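Local coordinates for thioesterase domain protein YiiD (Shewanella oneidensis, PDB 1T82) that is a dimeric hotdog-fold protein, probably a thioesterase, and may have acyltransferase activity, at residues B[76-86]-B[111-122]. Residues are numbered along the deposited sequence; the frame is centred on the assembly and turned at random.
Sequences MVWLQQQLLNV and VRWPDTNLSPLQ
Val111, near the end of strand 108-112, meets Met76 of helix 62-84 through CG1, which lies 3.8 Å from Met76 CB. Met76, present as selenomethionine, bends so that its CE rests 3.3 Å from Val111 O, while its SE approaches the Trp113 ring obliquely, a Met-aromatic contact. Trp113, which also touches Val129 of strand 127-137, illustrates how a glutamine can pack flat on an indole, methylene and amide together. Gln80 CG sits over the six-membered ring, 3.3 Å from the centroid and 7° off the normal, a CH-pi contact. Because Gln80 folds back at chi2 (-59°), its amide lies stacked over the pyrrole side, the planes 12° apart. With an alanine here instead of Trp113, Gln80 would probably lose the surface its amide lies on and be free to turn. Leu118 follows, its CD1 reaching both Gln80 CB and Leu84 CD1, each at 3.9 Å. Beyond it, Gln122 lays CG 3.5 Å from CG1 of Val86, whose N closes the Schellman motif at the helix end. The last turns of the long hotdog helix thus pack on the loop leaving strand 108-112 through apolar contacts and amide-on-indole stacking, a join that depends on close fit rather than on hydrogen bonds.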
HETATM    1  N   MSE B  76       6.307 -12.118   8.169  1.00  7.70           N
HETATM    2  CA  MSE B  76       5.981 -13.106   9.185  1.00  6.83           C
HETATM    3  C   MSE B  76       5.795 -14.478   8.543  1.00  6.71           C
HETATM    4  O   MSE B  76       6.283 -15.476   9.068  1.00  5.07           O
HETATM    5  CB  MSE B  76       4.714 -12.717   9.952  1.00  9.92           C
HETATM    6  CG  MSE B  76       4.292 -13.759  10.987  1.00 10.73           C
HETATM    7 SE   MSE B  76       5.690 -14.172  12.268  1.00 19.58          SE
HETATM    8  CE  MSE B  76       5.087 -13.053  13.728  1.00 12.06           C
ATOM      9  N   VAL B  77       5.092 -14.535   7.413  1.00  6.93           N
ATOM     10  CA  VAL B  77       4.894 -15.821   6.754  1.00  6.59           C
ATOM     11  C   VAL B  77       6.247 -16.369   6.328  1.00  6.88           C
ATOM     12  O   VAL B  77       6.532 -17.557   6.494  1.00  7.43           O
ATOM     13  CB  VAL B  77       4.003 -15.710   5.501  1.00  4.36           C
ATOM     14  CG1 VAL B  77       3.783 -17.103   4.903  1.00  8.92           C
ATOM     15  CG2 VAL B  77       2.672 -15.073   5.862  1.00  5.39           C
ATOM     16  N   TRP B  78       7.078 -15.492   5.776  1.00  7.07           N
ATOM     17  CA  TRP B  78       8.413 -15.872   5.326  1.00  7.13           C
ATOM     18  C   TRP B  78       9.212 -16.472   6.484  1.00  6.21           C
ATOM     19  O   TRP B  78       9.829 -17.529   6.341  1.00  7.16           O
ATOM     20  CB  TRP B  78       9.136 -14.641   4.776  1.00  8.42           C
ATOM     21  CG  TRP B  78      10.482 -14.917   4.192  1.00  9.91           C
ATOM     22  CD1 TRP B  78      10.760 -15.293   2.912  1.00 10.77           C
ATOM     23  CD2 TRP B  78      11.743 -14.812   4.863  1.00  9.41           C
ATOM     24  NE1 TRP B  78      12.120 -15.422   2.739  1.00 11.09           N
ATOM     25  CE2 TRP B  78      12.745 -15.133   3.922  1.00 10.34           C
ATOM     26  CE3 TRP B  78      12.121 -14.477   6.168  1.00 10.27           C
ATOM     27  CZ2 TRP B  78      14.106 -15.126   4.247  1.00 10.25           C
ATOM     28  CZ3 TRP B  78      13.473 -14.470   6.492  1.00 11.86           C
ATOM     29  CH2 TRP B  78      14.447 -14.792   5.533  1.00 11.43           C
ATOM     30  N   LEU B  79       9.195 -15.797   7.629  1.00  6.20           N
ATOM     31  CA  LEU B  79       9.918 -16.263   8.810  1.00  7.47           C
ATOM     32  C   LEU B  79       9.456 -17.636   9.256  1.00  7.32           C
ATOM     33  O   LEU B  79      10.276 -18.506   9.555  1.00  7.29           O
ATOM     34  CB  LEU B  79       9.742 -15.274   9.966  1.00  6.49           C
ATOM     35  CG  LEU B  79      10.557 -13.979   9.892  1.00  7.86           C
ATOM     36  CD1 LEU B  79      10.035 -12.981  10.908  1.00  9.45           C
ATOM     37  CD2 LEU B  79      12.027 -14.288  10.149  1.00 11.71           C
ATOM     38  N   GLN B  80       8.143 -17.835   9.308  1.00  6.85           N
ATOM     39  CA  GLN B  80       7.607 -19.120   9.731  1.00  8.32           C
ATOM     40  C   GLN B  80       8.025 -20.220   8.758  1.00  9.12           C
ATOM     41  O   GLN B  80       8.287 -21.349   9.171  1.00  9.80           O
ATOM     42  CB  GLN B  80       6.082 -19.048   9.844  1.00  8.87           C
ATOM     43  CG  GLN B  80       5.578 -18.123  10.957  1.00  9.60           C
ATOM     44  CD  GLN B  80       6.079 -18.516  12.338  1.00  9.10           C
ATOM     45  OE1 GLN B  80       6.312 -19.693  12.615  1.00  9.48           O
ATOM     46  NE2 GLN B  80       6.227 -17.530  13.218  1.00 10.08           N
ATOM     47  N   GLN B  81       8.094 -19.892   7.469  1.00 10.25           N
ATOM     48  CA  GLN B  81       8.507 -20.875   6.474  1.00  9.95           C
ATOM     49  C   GLN B  81       9.978 -21.216   6.671  1.00  9.98           C
ATOM     50  O   GLN B  81      10.374 -22.372   6.549  1.00 10.41           O
ATOM     51  CB  GLN B  81       8.271 -20.347   5.056  1.00  9.49           C
ATOM     52  CG  GLN B  81       6.801 -20.166   4.732  1.00 11.00           C
ATOM     53  CD  GLN B  81       6.548 -19.820   3.281  1.00 11.15           C
ATOM     54  OE1 GLN B  81       7.478 -19.611   2.501  1.00 15.86           O
ATOM     55  NE2 GLN B  81       5.278 -19.751   2.912  1.00 11.94           N
ATOM     56  N   GLN B  82      10.787 -20.210   6.981  1.00  9.62           N
ATOM     57  CA  GLN B  82      12.207 -20.447   7.205  1.00 10.43           C
ATOM     58  C   GLN B  82      12.402 -21.374   8.399  1.00 10.66           C
ATOM     59  O   GLN B  82      13.243 -22.271   8.365  1.00 11.18           O
ATOM     60  CB  GLN B  82      12.939 -19.128   7.457  1.00 11.20           C
ATOM     61  CG  GLN B  82      12.978 -18.197   6.257  1.00 16.60           C
ATOM     62  CD  GLN B  82      13.805 -18.756   5.115  1.00 20.81           C
ATOM     63  OE1 GLN B  82      14.984 -19.071   5.285  1.00 25.08           O
ATOM     64  NE2 GLN B  82      13.195 -18.870   3.942  1.00 23.34           N
ATOM     65  N   LEU B  83      11.621 -21.160   9.456  1.00 10.83           N
ATOM     66  CA  LEU B  83      11.732 -21.983  10.658  1.00 12.05           C
ATOM     67  C   LEU B  83      11.435 -23.460  10.399  1.00 14.00           C
ATOM     68  O   LEU B  83      12.019 -24.335  11.041  1.00 14.56           O
ATOM     69  CB  LEU B  83      10.807 -21.443  11.756  1.00 12.26           C
ATOM     70  CG  LEU B  83      11.223 -20.092  12.356  1.00 13.11           C
ATOM     71  CD1 LEU B  83      10.164 -19.608  13.342  1.00 13.93           C
ATOM     72  CD2 LEU B  83      12.572 -20.237  13.043  1.00 15.05           C
ATOM     73  N   LEU B  84      10.536 -23.731   9.457  1.00 15.15           N
ATOM     74  CA  LEU B  84      10.165 -25.105   9.111  1.00 15.07           C
ATOM     75  C   LEU B  84      10.988 -25.626   7.942  1.00 16.61           C
ATOM     76  O   LEU B  84      10.898 -26.802   7.580  1.00 15.90           O
ATOM     77  CB  LEU B  84       8.685 -25.170   8.738  1.00 16.94           C
ATOM     78  CG  LEU B  84       7.673 -24.967   9.861  1.00 17.89           C
ATOM     79  CD1 LEU B  84       6.271 -24.962   9.282  1.00 20.59           C
ATOM     80  CD2 LEU B  84       7.827 -26.075  10.893  1.00 20.15           C
ATOM     81  N   ASN B  85      11.781 -24.739   7.355  1.00 16.14           N
ATOM     82  CA  ASN B  85      12.621 -25.073   6.216  1.00 18.96           C
ATOM     83  C   ASN B  85      11.754 -25.512   5.040  1.00 19.56           C
ATOM     84  O   ASN B  85      12.019 -26.532   4.402  1.00 19.50           O
ATOM     85  CB  ASN B  85      13.611 -26.184   6.580  1.00 20.37           C
ATOM     86  CG  ASN B  85      14.655 -26.411   5.500  1.00 23.77           C
ATOM     87  OD1 ASN B  85      15.465 -27.337   5.590  1.00 27.67           O
ATOM     88  ND2 ASN B  85      14.646 -25.564   4.475  1.00 25.17           N
ATOM     89  N   VAL B  86      10.707 -24.741   4.766  1.00 19.77           N
ATOM     90  CA  VAL B  86       9.808 -25.041   3.660  1.00 21.44           C
ATOM     91  C   VAL B  86       9.832 -23.899   2.656  1.00 22.46           C
ATOM     92  O   VAL B  86       9.931 -22.733   3.032  1.00 21.63           O
ATOM     93  CB  VAL B  86       8.353 -25.251   4.148  1.00 22.69           C
ATOM     94  CG1 VAL B  86       8.284 -26.456   5.066  1.00 24.40           C
ATOM     95  CG2 VAL B  86       7.850 -24.009   4.864  1.00 22.55           C
ATOM     96  N   VAL B 111       2.929  -7.832  14.243  1.00  6.91           N
ATOM     97  CA  VAL B 111       2.089  -8.943  13.819  1.00  8.27           C
ATOM     98  C   VAL B 111       2.430 -10.140  14.705  1.00  8.02           C
ATOM     99  O   VAL B 111       3.602 -10.400  14.997  1.00  7.50           O
ATOM    100  CB  VAL B 111       2.299  -9.306  12.318  1.00  7.04           C
ATOM    101  CG1 VAL B 111       3.734  -9.746  12.065  1.00  6.76           C
ATOM    102  CG2 VAL B 111       1.318 -10.398  11.907  1.00  9.58           C
ATOM    103  N   ARG B 112       1.395 -10.837  15.163  1.00  8.66           N
ATOM    104  CA  ARG B 112       1.561 -12.008  16.017  1.00 10.13           C
ATOM    105  C   ARG B 112       1.100 -13.240  15.255  1.00  9.17           C
ATOM    106  O   ARG B 112       0.033 -13.239  14.648  1.00 11.97           O
ATOM    107  CB  ARG B 112       0.742 -11.856  17.307  1.00 10.97           C
ATOM    108  CG  ARG B 112       0.882 -13.043  18.266  1.00 16.25           C
ATOM    109  CD  ARG B 112       0.263 -12.758  19.635  1.00 19.72           C
ATOM    110  NE  ARG B 112       0.973 -11.709  20.364  1.00 22.91           N
ATOM    111  CZ  ARG B 112       2.203 -11.829  20.855  1.00 26.12           C
ATOM    112  NH1 ARG B 112       2.880 -12.960  20.703  1.00 27.67           N
ATOM    113  NH2 ARG B 112       2.758 -10.813  21.504  1.00 28.14           N
ATOM    114  N   TRP B 113       1.911 -14.290  15.286  1.00  9.75           N
ATOM    115  CA  TRP B 113       1.595 -15.526  14.588  1.00 10.30           C
ATOM    116  C   TRP B 113       0.394 -16.241  15.218  1.00 10.81           C
ATOM    117  O   TRP B 113       0.383 -16.506  16.420  1.00 12.33           O
ATOM    118  CB  TRP B 113       2.822 -16.444  14.606  1.00 10.85           C
ATOM    119  CG  TRP B 113       2.673 -17.678  13.782  1.00 10.28           C
ATOM    120  CD1 TRP B 113       2.737 -18.973  14.225  1.00  8.93           C
ATOM    121  CD2 TRP B 113       2.455 -17.747  12.370  1.00 10.41           C
ATOM    122  NE1 TRP B 113       2.572 -19.841  13.175  1.00  9.25           N
ATOM    123  CE2 TRP B 113       2.395 -19.117  12.023  1.00  9.14           C
ATOM    124  CE3 TRP B 113       2.304 -16.786  11.360  1.00  9.24           C
ATOM    125  CZ2 TRP B 113       2.190 -19.550  10.709  1.00  9.61           C
ATOM    126  CZ3 TRP B 113       2.101 -17.217  10.051  1.00  9.48           C
ATOM    127  CH2 TRP B 113       2.046 -18.590   9.738  1.00  8.39           C
ATOM    128  N   PRO B 114      -0.635 -16.551  14.411  1.00 11.23           N
ATOM    129  CA  PRO B 114      -1.843 -17.234  14.887  1.00 12.22           C
ATOM    130  C   PRO B 114      -1.734 -18.762  14.875  1.00 10.84           C
ATOM    131  O   PRO B 114      -2.746 -19.460  14.920  1.00 10.41           O
ATOM    132  CB  PRO B 114      -2.913 -16.727  13.929  1.00 11.22           C
ATOM    133  CG  PRO B 114      -2.160 -16.656  12.638  1.00 12.90           C
ATOM    134  CD  PRO B 114      -0.842 -16.019  13.050  1.00  9.30           C
ATOM    135  N   ASP B 115      -0.506 -19.268  14.811  1.00 10.31           N
ATOM    136  CA  ASP B 115      -0.252 -20.710  14.793  1.00 12.39           C
ATOM    137  C   ASP B 115      -0.935 -21.424  13.631  1.00 12.98           C
ATOM    138  O   ASP B 115      -1.527 -22.492  13.805  1.00 12.78           O
ATOM    139  CB  ASP B 115      -0.704 -21.366  16.100  1.00 15.18           C
ATOM    140  CG  ASP B 115       0.047 -20.853  17.307  1.00 17.96           C
ATOM    141  OD1 ASP B 115       1.210 -20.418  17.156  1.00 20.27           O
ATOM    142  OD2 ASP B 115      -0.526 -20.903  18.415  1.00 18.77           O
ATOM    143  N   THR B 116      -0.839 -20.836  12.446  1.00 12.92           N
ATOM    144  CA  THR B 116      -1.443 -21.406  11.253  1.00 13.87           C
ATOM    145  C   THR B 116      -0.739 -22.701  10.869  1.00 13.68           C
ATOM    146  O   THR B 116       0.480 -22.819  10.994  1.00 13.12           O
ATOM    147  CB  THR B 116      -1.346 -20.424  10.079  1.00 16.28           C
ATOM    148  OG1 THR B 116      -1.766 -19.129  10.518  1.00 17.55           O
ATOM    149  CG2 THR B 116      -2.233 -20.874   8.925  1.00 16.86           C
ATOM    150  N   ASN B 117      -1.513 -23.673  10.404  1.00 14.55           N
ATOM    151  CA  ASN B 117      -0.958 -24.955   9.995  1.00 15.84           C
ATOM    152  C   ASN B 117      -0.353 -24.798   8.607  1.00 15.56           C
ATOM    153  O   ASN B 117      -1.068 -24.541   7.639  1.00 15.11           O
ATOM    154  CB  ASN B 117      -2.061 -26.014   9.970  1.00 18.83           C
ATOM    155  CG  ASN B 117      -1.530 -27.410   9.714  1.00 20.95           C
ATOM    156  OD1 ASN B 117      -2.285 -28.382   9.734  1.00 26.66           O
ATOM    157  ND2 ASN B 117      -0.229 -27.521   9.472  1.00 20.44           N
ATOM    158  N   LEU B 118       0.965 -24.942   8.512  1.00 14.79           N
ATOM    159  CA  LEU B 118       1.642 -24.806   7.230  1.00 14.63           C
ATOM    160  C   LEU B 118       1.976 -26.167   6.630  1.00 16.40           C
ATOM    161  O   LEU B 118       2.637 -26.244   5.598  1.00 15.24           O
ATOM    162  CB  LEU B 118       2.924 -23.987   7.389  1.00 15.04           C
ATOM    163  CG  LEU B 118       2.743 -22.567   7.933  1.00 14.69           C
ATOM    164  CD1 LEU B 118       4.102 -21.906   8.086  1.00 14.28           C
ATOM    165  CD2 LEU B 118       1.856 -21.762   6.988  1.00 14.03           C
ATOM    166  N   SER B 119       1.504 -27.235   7.269  1.00 17.49           N
ATOM    167  CA  SER B 119       1.773 -28.588   6.781  1.00 19.19           C
ATOM    168  C   SER B 119       1.415 -28.796   5.306  1.00 19.15           C
ATOM    169  O   SER B 119       2.111 -29.523   4.598  1.00 18.69           O
ATOM    170  CB  SER B 119       1.055 -29.633   7.651  1.00 18.18           C
ATOM    171  OG  SER B 119      -0.352 -29.471   7.632  1.00 24.09           O
ATOM    172  N   PRO B 120       0.326 -28.169   4.820  1.00 19.97           N
ATOM    173  CA  PRO B 120      -0.042 -28.343   3.411  1.00 20.26           C
ATOM    174  C   PRO B 120       1.122 -28.054   2.461  1.00 20.52           C
ATOM    175  O   PRO B 120       1.281 -28.724   1.443  1.00 19.43           O
ATOM    176  CB  PRO B 120      -1.194 -27.358   3.239  1.00 21.97           C
ATOM    177  CG  PRO B 120      -1.871 -27.430   4.565  1.00 21.20           C
ATOM    178  CD  PRO B 120      -0.704 -27.388   5.531  1.00 20.82           C
ATOM    179  N   LEU B 121       1.929 -27.054   2.798  1.00 20.71           N
ATOM    180  CA  LEU B 121       3.076 -26.698   1.970  1.00 21.73           C
ATOM    181  C   LEU B 121       4.038 -27.873   1.861  1.00 23.33           C
ATOM    182  O   LEU B 121       4.639 -28.101   0.812  1.00 23.13           O
ATOM    183  CB  LEU B 121       3.813 -25.498   2.564  1.00 21.13           C
ATOM    184  CG  LEU B 121       3.069 -24.166   2.557  1.00 20.63           C
ATOM    185  CD1 LEU B 121       3.944 -23.109   3.206  1.00 20.11           C
ATOM    186  CD2 LEU B 121       2.721 -23.774   1.125  1.00 21.11           C
ATOM    187  N   GLN B 122       4.174 -28.612   2.957  1.00 25.41           N
ATOM    188  CA  GLN B 122       5.061 -29.770   3.011  1.00 27.36           C
ATOM    189  C   GLN B 122       4.414 -30.959   2.304  1.00 28.03           C
ATOM    190  O   GLN B 122       4.998 -32.040   2.225  1.00 29.38           O
ATOM    191  CB  GLN B 122       5.355 -30.126   4.473  1.00 28.58           C
ATOM    192  CG  GLN B 122       5.932 -28.971   5.290  1.00 29.02           C
ATOM    193  CD  GLN B 122       5.981 -29.266   6.780  1.00 30.19           C
ATOM    194  OE1 GLN B 122       4.951 -29.505   7.412  1.00 30.31           O
ATOM    195  NE2 GLN B 122       7.182 -29.243   7.351  1.00 28.29           N
TER